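Local coordinates for protein involved in catabolism of external DNA (Legionella pneumophila subsp. pneumophila, PDB 2OO3) that probably methylates N6 of one specific adenine in 23S ribosomal RNA, using S-adenosyl-L-methionine as the methyl donor, at residues I182-A185 / Y186-F189; S44-G47 / I48-L51; S85-K88 / Q89-N93. One frame throughout, in Å; residues are numbered along the deposited sequence.

Interaction 1 of 3, residues I182-A185 / Y186-F189. With SO4 (sulfate ion), chain C.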
loop_
_atom_site.group_PDB
_atom_site.type_symbol
_atom_site.label_atom_id
_atom_site.label_comp_id
_atom_site.label_asym_id
_atom_site.label_seq_id
_atom_site.Cartn_x
_atom_site.Cartn_y
_atom_site.Cartn_z
ATOM N N ILE A 182 13.225 -3.981 7.296
ATOM C CA ILE A 182 12.839 -2.596 7.653
ATOM C C ILE A 182 13.680 -2.062 8.807
ATOM O O ILE A 182 14.117 -0.918 8.767
ATOM C CB ILE A 182 11.335 -2.466 7.971
ATOM C CG1 ILE A 182 10.503 -2.931 6.769
ATOM C CG2 ILE A 182 10.966 -1.015 8.430
ATOM C CD1 ILE A 182 8.996 -3.169 7.075
ATOM N N LYS A 183 13.935 -2.881 9.835
ATOM C CA LYS A 183 14.776 -2.418 10.927
ATOM C C LYS A 183 16.141 -1.975 10.398
ATOM O O LYS A 183 16.642 -0.902 10.785
ATOM C CB LYS A 183 14.930 -3.500 12.019
ATOM C CG LYS A 183 15.708 -2.987 13.262
ATOM C CD LYS A 183 15.700 -4.041 14.374
ATOM C CE LYS A 183 16.774 -3.781 15.380
ATOM N NZ LYS A 183 16.807 -4.883 16.429
ATOM N N ASN A 184 16.713 -2.746 9.473
ATOM C CA ASN A 184 18.047 -2.428 8.943
ATOM C C ASN A 184 18.008 -1.125 8.149
ATOM O O ASN A 184 18.875 -0.267 8.322
ATOM C CB ASN A 184 18.567 -3.539 8.023
ATOM C CG ASN A 184 19.839 -3.131 7.277
ATOM O OD1 ASN A 184 19.850 -2.998 6.029
ATOM N ND2 ASN A 184 20.915 -2.896 8.042
ATOM N N ALA A 185 16.984 -1.012 7.291
ATOM C CA ALA A 185 16.756 0.155 6.453
ATOM C C ALA A 185 16.592 1.389 7.336
ATOM O O ALA A 185 17.225 2.398 7.098
ATOM C CB ALA A 185 15.510 -0.065 5.592
ATOM N N TYR A 186 15.747 1.285 8.362
ATOM C CA TYR A 186 15.477 2.384 9.268
ATOM C C TYR A 186 16.763 2.856 9.961
ATOM O O TYR A 186 16.953 4.069 10.148
ATOM C CB TYR A 186 14.430 1.969 10.309
ATOM C CG TYR A 186 14.055 3.072 11.262
ATOM C CD1 TYR A 186 13.053 4.000 10.944
ATOM C CD2 TYR A 186 14.714 3.203 12.488
ATOM C CE1 TYR A 186 12.729 5.008 11.821
ATOM C CE2 TYR A 186 14.380 4.185 13.366
ATOM C CZ TYR A 186 13.397 5.084 13.027
ATOM O OH TYR A 186 13.102 6.081 13.909
ATOM N N SER A 187 17.650 1.917 10.331
ATOM C CA SER A 187 18.909 2.313 10.998
ATOM C C SER A 187 19.759 3.259 10.129
ATOM O O SER A 187 20.445 4.120 10.662
ATOM C CB SER A 187 19.739 1.101 11.448
ATOM O OG SER A 187 20.288 0.403 10.342
ATOM N N LYS A 188 19.677 3.096 8.805
ATOM C CA LYS A 188 20.446 3.888 7.824
ATOM C C LYS A 188 19.688 5.131 7.350
ATOM O O LYS A 188 20.290 6.081 6.878
ATOM C CB LYS A 188 20.732 3.046 6.572
ATOM C CG LYS A 188 21.650 1.854 6.771
ATOM C CD LYS A 188 21.625 0.998 5.510
ATOM C CE LYS A 188 23.042 0.621 5.119
ATOM N NZ LYS A 188 23.147 0.443 3.651
ATOM N N PHE A 189 18.363 5.107 7.464
ATOM C CA PHE A 189 17.555 6.206 6.960
ATOM C C PHE A 189 16.336 6.358 7.864
ATOM O O PHE A 189 15.233 5.959 7.513
ATOM C CB PHE A 189 17.164 5.898 5.509
ATOM C CG PHE A 189 16.448 7.018 4.820
ATOM C CD1 PHE A 189 16.874 8.337 4.970
ATOM C CD2 PHE A 189 15.343 6.752 4.005
ATOM C CE1 PHE A 189 16.218 9.384 4.316
ATOM C CE2 PHE A 189 14.683 7.787 3.342
ATOM C CZ PHE A 189 15.120 9.094 3.499
HETATM S S SO4 C . 12.113 6.496 17.867
HETATM O O1 SO4 C . 11.255 6.897 16.757
HETATM O O2 SO4 C . 13.315 5.867 17.320
HETATM O O3 SO4 C . 12.479 7.694 18.621
HETATM O O4 SO4 C . 11.450 5.532 18.736
#

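Interaction 2 of 3, residues S44-G47 / I48-L51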
loop_
_atom_site.group_PDB
_atom_site.type_symbol
_atom_site.label_atom_id
_atom_site.label_comp_id
_atom_site.label_asym_id
_atom_site.label_seq_id
_atom_site.Cartn_x
_atom_site.Cartn_y
_atom_site.Cartn_z
ATOM N N SER A 44 6.559 -4.776 -6.591
ATOM C CA SER A 44 5.709 -3.989 -7.488
ATOM C C SER A 44 4.628 -4.743 -8.279
ATOM O O SER A 44 3.668 -4.126 -8.751
ATOM C CB SER A 44 6.576 -3.185 -8.460
ATOM O OG SER A 44 7.489 -2.408 -7.724
ATOM N N GLY A 45 4.803 -6.047 -8.464
ATOM C CA GLY A 45 3.883 -6.848 -9.261
ATOM C C GLY A 45 3.872 -6.424 -10.727
ATOM O O GLY A 45 4.845 -5.882 -11.232
ATOM N N ARG A 46 2.774 -6.648 -11.430
ATOM C CA ARG A 46 2.760 -6.348 -12.862
ATOM C C ARG A 46 2.259 -4.938 -13.160
ATOM O O ARG A 46 2.361 -4.473 -14.296
ATOM C CB ARG A 46 1.950 -7.394 -13.619
ATOM C CG ARG A 46 0.512 -7.446 -13.211
ATOM C CD ARG A 46 -0.292 -8.410 -14.081
ATOM N NE ARG A 46 0.229 -9.776 -14.057
ATOM C CZ ARG A 46 -0.117 -10.719 -14.936
ATOM N NH1 ARG A 46 -0.984 -10.437 -15.915
ATOM N NH2 ARG A 46 0.406 -11.937 -14.845
ATOM N N GLY A 47 1.727 -4.245 -12.157
ATOM C CA GLY A 47 1.423 -2.797 -12.303
ATOM C C GLY A 47 -0.011 -2.434 -12.702
ATOM O O GLY A 47 -0.503 -1.410 -12.309
ATOM N N ILE A 48 -0.635 -3.233 -13.555
ATOM C CA ILE A 48 -2.035 -3.072 -13.951
ATOM C C ILE A 48 -2.652 -4.479 -14.022
ATOM O O ILE A 48 -1.958 -5.460 -14.313
ATOM C CB ILE A 48 -2.229 -2.295 -15.317
ATOM C CG1 ILE A 48 -1.696 -3.107 -16.514
ATOM C CG2 ILE A 48 -1.547 -0.908 -15.281
ATOM C CD1 ILE A 48 -1.815 -2.388 -17.920
ATOM N N TYR A 49 -3.943 -4.569 -13.733
ATOM C CA TYR A 49 -4.642 -5.862 -13.600
ATOM C C TYR A 49 -5.890 -5.856 -14.441
ATOM O O TYR A 49 -6.756 -4.975 -14.284
ATOM C CB TYR A 49 -4.956 -6.158 -12.107
ATOM C CG TYR A 49 -3.653 -6.227 -11.345
ATOM C CD1 TYR A 49 -2.946 -7.436 -11.245
ATOM C CD2 TYR A 49 -3.076 -5.084 -10.808
ATOM C CE1 TYR A 49 -1.730 -7.512 -10.609
ATOM C CE2 TYR A 49 -1.842 -5.144 -10.164
ATOM C CZ TYR A 49 -1.177 -6.374 -10.078
ATOM O OH TYR A 49 0.050 -6.458 -9.471
ATOM N N ASP A 50 -5.949 -6.812 -15.372
ATOM C CA ASP A 50 -7.088 -7.020 -16.231
ATOM C C ASP A 50 -8.069 -7.858 -15.446
ATOM O O ASP A 50 -7.784 -9.011 -15.121
ATOM C CB ASP A 50 -6.632 -7.765 -17.482
ATOM C CG ASP A 50 -7.773 -8.035 -18.488
ATOM O OD1 ASP A 50 -8.967 -7.792 -18.202
ATOM O OD2 ASP A 50 -7.439 -8.518 -19.596
ATOM N N LEU A 51 -9.210 -7.261 -15.115
ATOM C CA LEU A 51 -10.243 -7.912 -14.342
ATOM C C LEU A 51 -11.115 -8.863 -15.188
ATOM O O LEU A 51 -11.942 -9.596 -14.649
ATOM C CB LEU A 51 -11.135 -6.851 -13.698
ATOM C CG LEU A 51 -10.466 -5.874 -12.727
ATOM C CD1 LEU A 51 -11.557 -4.959 -12.226
ATOM C CD2 LEU A 51 -9.716 -6.580 -11.539
HETATM O O HOH W 1 1.131 -4.089 -9.149
HETATM O O HOH W 2 -3.924 -8.873 -15.735
#

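Interaction 3 of 3, residues S85-K88 / Q89-N93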
loop_
_atom_site.group_PDB
_atom_site.type_symbol
_atom_site.label_atom_id
_atom_site.label_comp_id
_atom_site.label_asym_id
_atom_site.label_seq_id
_atom_site.Cartn_x
_atom_site.Cartn_y
_atom_site.Cartn_z
ATOM N N SER A 85 -9.889 8.833 -8.943
ATOM C CA SER A 85 -9.512 9.463 -10.218
ATOM C C SER A 85 -8.573 8.549 -10.995
ATOM O O SER A 85 -8.671 8.478 -12.210
ATOM C CB SER A 85 -8.859 10.836 -10.037
ATOM O OG SER A 85 -7.563 10.674 -9.524
ATOM N N VAL A 86 -7.682 7.837 -10.298
ATOM C CA VAL A 86 -6.775 6.907 -11.001
ATOM C C VAL A 86 -7.533 5.704 -11.611
ATOM O O VAL A 86 -7.231 5.250 -12.741
ATOM C CB VAL A 86 -5.615 6.435 -10.076
ATOM C CG1 VAL A 86 -4.736 5.397 -10.762
ATOM C CG2 VAL A 86 -4.775 7.614 -9.650
ATOM N N ILE A 87 -8.497 5.175 -10.864
ATOM C CA ILE A 87 -9.312 4.063 -11.345
ATOM C C ILE A 87 -10.161 4.521 -12.548
ATOM O O ILE A 87 -10.351 3.772 -13.521
ATOM C CB ILE A 87 -10.189 3.508 -10.214
ATOM C CG1 ILE A 87 -9.287 2.875 -9.138
ATOM C CG2 ILE A 87 -11.173 2.412 -10.706
ATOM C CD1 ILE A 87 -9.908 2.909 -7.874
ATOM N N LYS A 88 -10.663 5.747 -12.466
ATOM C CA LYS A 88 -11.382 6.356 -13.600
ATOM C C LYS A 88 -10.465 6.424 -14.826
ATOM O O LYS A 88 -10.879 6.066 -15.931
ATOM C CB LYS A 88 -11.854 7.764 -13.216
ATOM C CG LYS A 88 -12.858 8.372 -14.202
ATOM C CD LYS A 88 -13.525 9.664 -13.605
ATOM C CE LYS A 88 -14.465 9.374 -12.423
ATOM N NZ LYS A 88 -15.003 10.678 -11.808
ATOM N N GLN A 89 -9.220 6.868 -14.621
ATOM C CA GLN A 89 -8.277 7.120 -15.711
ATOM C C GLN A 89 -7.936 5.865 -16.454
ATOM O O GLN A 89 -7.898 5.863 -17.682
ATOM C CB GLN A 89 -6.962 7.663 -15.164
ATOM C CG GLN A 89 -5.978 8.065 -16.267
ATOM C CD GLN A 89 -4.583 8.073 -15.761
ATOM O OE1 GLN A 89 -3.950 7.044 -15.688
ATOM N NE2 GLN A 89 -4.103 9.242 -15.365
ATOM N N ILE A 90 -7.633 4.797 -15.710
ATOM C CA ILE A 90 -7.174 3.549 -16.349
ATOM C C ILE A 90 -8.304 2.860 -17.173
ATOM O O ILE A 90 -8.034 2.137 -18.147
ATOM C CB ILE A 90 -6.501 2.582 -15.294
ATOM C CG1 ILE A 90 -5.660 1.475 -15.972
ATOM C CG2 ILE A 90 -7.524 1.968 -14.386
ATOM C CD1 ILE A 90 -4.730 0.733 -14.955
ATOM N N ASN A 91 -9.554 3.084 -16.777
ATOM C CA ASN A 91 -10.685 2.414 -17.379
ATOM C C ASN A 91 -11.307 3.238 -18.496
ATOM O O ASN A 91 -11.462 4.454 -18.328
ATOM C CB ASN A 91 -11.742 2.139 -16.317
ATOM C CG ASN A 91 -11.427 0.916 -15.537
ATOM O OD1 ASN A 91 -11.505 -0.169 -16.084
ATOM N ND2 ASN A 91 -11.015 1.071 -14.268
ATOM N N LEU A 92 -11.702 2.593 -19.602
ATOM C CA LEU A 92 -12.181 3.359 -20.771
ATOM C C LEU A 92 -13.516 4.035 -20.515
ATOM O O LEU A 92 -13.776 5.167 -20.993
ATOM C CB LEU A 92 -12.280 2.477 -22.025
ATOM C CG LEU A 92 -10.969 2.031 -22.666
ATOM C CD1 LEU A 92 -11.236 1.358 -24.043
ATOM C CD2 LEU A 92 -9.937 3.177 -22.769
ATOM N N ASN A 93 -14.364 3.348 -19.770
ATOM C CA ASN A 93 -15.656 3.922 -19.385
ATOM C C ASN A 93 -15.978 3.635 -17.907
ATOM O O ASN A 93 -15.059 3.483 -17.083
ATOM C CB ASN A 93 -16.758 3.417 -20.323
ATOM C CG ASN A 93 -16.785 1.926 -20.433
ATOM O OD1 ASN A 93 -16.303 1.214 -19.555
ATOM N ND2 ASN A 93 -17.353 1.427 -21.537
HETATM O O HOH W 3 -13.503 5.485 -16.285
#

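Interaction 1 of 3, residues I182-A185 / Y186-F189
Tyr186 begins its side chain against the preceding helical turn: CB packs 3.3 Å from Ile182 O, the same carbonyl that takes the Tyr186 N bond (2.8 Å to Ile182 O). With CG set trans to the backbone N (chi1 -178°), the ring leaves the turn and meets Ile216 of helix 203-216, Tyr194 and Ile243. At the tip, OH comes 3.4 Å from O2 of a sulfate ion, a weak bond that is not settled because this hydroxyl also has a weak partner in Ser217. The sulfate, probably from the crystallisation liquor, is bound as well by Ser218, Lys219 and Lys278.

Ser187 instead folds back on its own helix. Its chi1 of 70° brings OG to 2.6 Å from Asn184 O, the donor lying 22° off the carbonyl plane, while Ser187 N bonds Lys183 O at 3.0 Å. Lys188 N also reaches Asn184 O, weakly, and the hydroxyl is the shorter contact. Phe189 N bonds Ala185 O (3.0 Å). These bonds belong to helix 174-188, the crossover of a beta-alpha-beta unit between strands 161-165 and 193-200, as in Rossmann-like methyltransferases.

Interaction 2 of 3, residues S44-G47 / I48-L51
Arg46 and Tyr49 are brought together by their first torsions: chi1 of 62° wedges Arg46 CG between its own backbone N and carbonyl carbon, and chi1 of -61° turns the Tyr49 ring back along the chain toward it. As a result Arg46 CG lies 3.4 Å from Tyr49 CE1, approaching the ring obliquely, and Arg46 CD passes 3.4 Å from Ile48 O. A bend at chi3 then leads the guanidinium onward, its plane 24° from that of the ring. Arg46 NE forms a salt bridge with Glu125, and Phe128 adds a cation-pi contact.

The phenol end is tied down through water. Water 1 lies in the ring plane at the edge of Tyr49, 2.6 Å from Tyr49 OH; it donates to Ser44 O at 2.6 Å and accepts from Gly47 N at 3.1 Å. A second water accepts from Asp50 N at 2.9 Å and, weakly, from Arg46 NH1, so it spans the other end of the contact.

Earlier in the loop, Gly45 N bonds Glu120, a predicted S-adenosyl-L-methionine ligand, which places this turn beside the probable cofactor site. The clear polar links between 44-47 and 48-51 pass through two waters. One molecule satisfies a carbonyl and an amide of the loop at once and links both to the phenol oxygen, while the aliphatic part of Arg46 packs on the ring and its charge is probably balanced by Glu125.

Interaction 3 of 3, residues S85-K88 / Q89-N93
Ile87 O is gripped twice by Asn91, once by the side chain and once by the backbone. The side-chain bond is the stronger: Asn91 ND2 lies 2.9 Å from Ile87 O with an N-H...O angle of 159°, and the carbonyl oxygen sits close to the amide plane of Asn91, only 12° out of it. Asn91 N reaches Ile87 O at 3.4 Å, a weak bond, and also makes a weak bond to Lys88 O, at the same distance. A chi1 of -82° puts CG beside the backbone N, which carries the amide back along the helix, side by side with Ile87; ND2 thereby also touches Ile87 CG2.

The amide is fixed from outside too, since OD1 accepts from Ser97 N and ND2 bonds Tyr98 O. Further back, the helix is regular: Gln89 N bonds Ser85 O and Ile90 N bonds Val86 O, both at 3.0 Å. Ile90 CG2 lies 3.5 Å from Ile87 O, adding an apolar neighbour to the doubly held oxygen. Gln89 sends its amide away to Tyr104 and Asn108, while Val86, Ile87 and Ile90 pack on Pro100.

Asn91 is the first residue to leave helical angles, so main-chain bonding falters exactly where the side-chain amide takes over. With ND2 pointing at an end carbonyl, the buried Asn91 offsets the weak backbone bonds of the last turn, and its electropositive N-H probably suits the negative end of the helix dipole. It also joins the end of helix 81-90 to Ser97 and Tyr98 at the start of strand 98-100.

Interactions 2 and 3 are neighbours, their centres about 14 Å apart, and they meet where Ile48 CG2 packs 3.6 Å from Ile90 CD1; both also border strand 98-100, the partner of strand 48-50 in the small antiparallel sheet. Interaction 1 stands apart, with nearest atoms about 14 Å from interaction 2 and about 23 Å from interaction 3, which lies across the chain's centre. All are partly buried, but interaction 2 lacks fully exposed residues among those that touch. Interactions 1 and 3 both lie on helices, with a serine hydroxyl or a buried asparagine amide bonding a backbone carbonyl. Interaction 2, a loop beside the predicted cofactor site, relies on water and ring packing instead.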